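Local atomic coordinates of uncharacterized protein Q7W7N7_BORPA (Bordetella parapertussis 12822, PDB entry 3CPK), a protein that is of unknown function but belongs to the DUF498/DUF598 family and carries an Xcc1710-like domain. Residues A32-P37 and V141-P146. Sequence-based numbering, arbitrary orientation.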
loop_
_atom_site.group_PDB
_atom_site.type_symbol
_atom_site.label_atom_id
_atom_site.label_comp_id
_atom_site.label_asym_id
_atom_site.label_seq_id
_atom_site.Cartn_x
_atom_site.Cartn_y
_atom_site.Cartn_z
ATOM N N ALA A 32 -3.267 7.582 6.537
ATOM C CA ALA A 32 -2.900 6.350 5.852
ATOM C C ALA A 32 -4.036 5.806 5.002
ATOM O O ALA A 32 -5.204 5.889 5.375
ATOM C CB ALA A 32 -2.441 5.304 6.855
ATOM N N ILE A 33 -3.675 5.254 3.851
ATOM C CA ILE A 33 -4.636 4.691 2.919
ATOM C C ILE A 33 -4.140 3.360 2.356
ATOM O O ILE A 33 -2.986 2.973 2.534
ATOM C CB ILE A 33 -4.903 5.662 1.736
ATOM C CG1 ILE A 33 -3.582 6.006 1.042
ATOM C CG2 ILE A 33 -5.584 6.928 2.248
ATOM C CD1 ILE A 33 -3.722 6.939 -0.142
ATOM N N ALA A 34 -5.038 2.658 1.682
ATOM C CA ALA A 34 -4.713 1.381 1.067
ATOM C C ALA A 34 -5.595 1.288 -0.165
ATOM O O ALA A 34 -6.692 1.845 -0.194
ATOM C CB ALA A 34 -5.000 0.232 2.028
ATOM N N PHE A 35 -5.113 0.612 -1.199
ATOM C CA PHE A 35 -5.900 0.491 -2.410
ATOM C C PHE A 35 -5.221 -0.376 -3.437
ATOM O O PHE A 35 -4.017 -0.616 -3.383
ATOM C CB PHE A 35 -6.197 1.884 -3.009
ATOM C CG PHE A 35 -4.967 2.667 -3.395
ATOM C CD1 PHE A 35 -4.445 2.578 -4.683
ATOM C CD2 PHE A 35 -4.319 3.479 -2.460
ATOM C CE1 PHE A 35 -3.304 3.281 -5.047
ATOM C CE2 PHE A 35 -3.172 4.193 -2.807
ATOM C CZ PHE A 35 -2.659 4.094 -4.106
ATOM N N ALA A 36 -6.037 -0.848 -4.367
ATOM C CA ALA A 36 -5.608 -1.690 -5.464
ATOM C C ALA A 36 -5.827 -0.847 -6.711
ATOM O O ALA A 36 -6.306 0.283 -6.620
ATOM C CB ALA A 36 -6.460 -2.943 -5.514
ATOM N N PRO A 37 -5.455 -1.364 -7.888
ATOM C CA PRO A 37 -5.651 -0.589 -9.118
ATOM C C PRO A 37 -7.134 -0.283 -9.323
ATOM O O PRO A 37 -7.522 0.826 -9.713
ATOM C CB PRO A 37 -5.090 -1.515 -10.191
ATOM C CG PRO A 37 -3.987 -2.203 -9.460
ATOM C CD PRO A 37 -4.630 -2.553 -8.147
ATOM N N VAL A 141 -1.429 -4.421 -4.424
ATOM C CA VAL A 141 -2.160 -3.592 -3.462
ATOM C C VAL A 141 -1.083 -2.781 -2.757
ATOM O O VAL A 141 0.047 -3.245 -2.604
ATOM C CB VAL A 141 -2.896 -4.403 -2.351
ATOM C CG1 VAL A 141 -3.572 -3.442 -1.391
ATOM C CG2 VAL A 141 -3.926 -5.327 -2.945
ATOM N N VAL A 142 -1.419 -1.574 -2.337
ATOM C CA VAL A 142 -0.460 -0.761 -1.620
ATOM C C VAL A 142 -1.097 -0.119 -0.387
ATOM O O VAL A 142 -2.238 0.329 -0.417
ATOM C CB VAL A 142 0.148 0.346 -2.518
ATOM C CG1 VAL A 142 -0.923 1.362 -2.905
ATOM C CG2 VAL A 142 1.303 1.030 -1.790
ATOM N N ALA A 143 -0.334 -0.115 0.701
ATOM C CA ALA A 143 -0.733 0.474 1.974
ATOM C C ALA A 143 0.342 1.521 2.257
ATOM O O ALA A 143 1.531 1.205 2.228
ATOM C CB ALA A 143 -0.739 -0.586 3.060
ATOM N N LEU A 144 -0.077 2.756 2.534
ATOM C CA LEU A 144 0.851 3.863 2.773
ATOM C C LEU A 144 0.559 4.745 3.984
ATOM O O LEU A 144 -0.569 5.216 4.166
ATOM C CB LEU A 144 0.872 4.790 1.559
ATOM C CG LEU A 144 1.000 4.224 0.146
ATOM C CD1 LEU A 144 0.256 5.150 -0.813
ATOM C CD2 LEU A 144 2.464 4.075 -0.249
ATOM N N LEU A 145 1.597 4.985 4.783
ATOM C CA LEU A 145 1.531 5.869 5.945
ATOM C C LEU A 145 2.195 7.127 5.388
ATOM O O LEU A 145 3.345 7.088 4.982
ATOM C CB LEU A 145 2.374 5.309 7.098
ATOM C CG LEU A 145 1.992 3.941 7.683
ATOM C CD1 LEU A 145 3.213 3.313 8.345
ATOM C CD2 LEU A 145 0.837 4.088 8.680
ATOM N N PRO A 146 1.488 8.262 5.379
ATOM C CA PRO A 146 2.071 9.494 4.838
ATOM C C PRO A 146 3.126 10.147 5.717
ATOM O O PRO A 146 3.464 9.630 6.783
ATOM C CB PRO A 146 0.852 10.378 4.635
ATOM C CG PRO A 146 0.017 10.039 5.862
ATOM C CD PRO A 146 0.240 8.543 6.116
#
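Val141 meets the end of strand 33-35 with its CG1 methyl, the branch anti to the backbone N and beside the carbonyl carbon (chi1 178°), which lies 3.5 Å from Phe35 O; CG2 has a looser contact with Ala36 CB. Val142 forms a hydrogen-bonded antiparallel pair with Phe35: Val142 N donates to Phe35 O at 3.0 Å, and Phe35 N returns a bond to Val142 O. The two side chains run side by side in the same direction, and Val142 CG1 sits over one face of the Phe35 ring, 3.6 Å from its centroid and 18° off the normal, which identifies a CH-pi contact. The ring also meets Tyr130 of helix 123-135 edge-to-face. Ala143 and Ala34 form a non-hydrogen-bonded pair with CA atoms 4.2 Å apart, closer than in the hydrogen-bonded pairs on either side. At Leu144 the hydrogen-bonded pattern recurs, Leu144 N reaching Ile33 O at 2.9 Å and Ile33 N donating to Leu144 O. Leu144 CD1 approaches the Phe35 ring obliquely, 4.1 Å from Phe35 CE2. Past this pair, Leu145 CD2 touches Ala32 CB at 3.9 Å, and Pro146 CD packs against the Ala32 backbone. The alternating pairs and a 177° angle between strand directions define an antiparallel beta ladder, buried within a mixed five-stranded sheet in which the face carrying Ile33, Phe35, Val142 and Leu144 packs on helix 123-135 and on strand 21-24 of the smaller antiparallel sheet, forming part of an alpha/beta core.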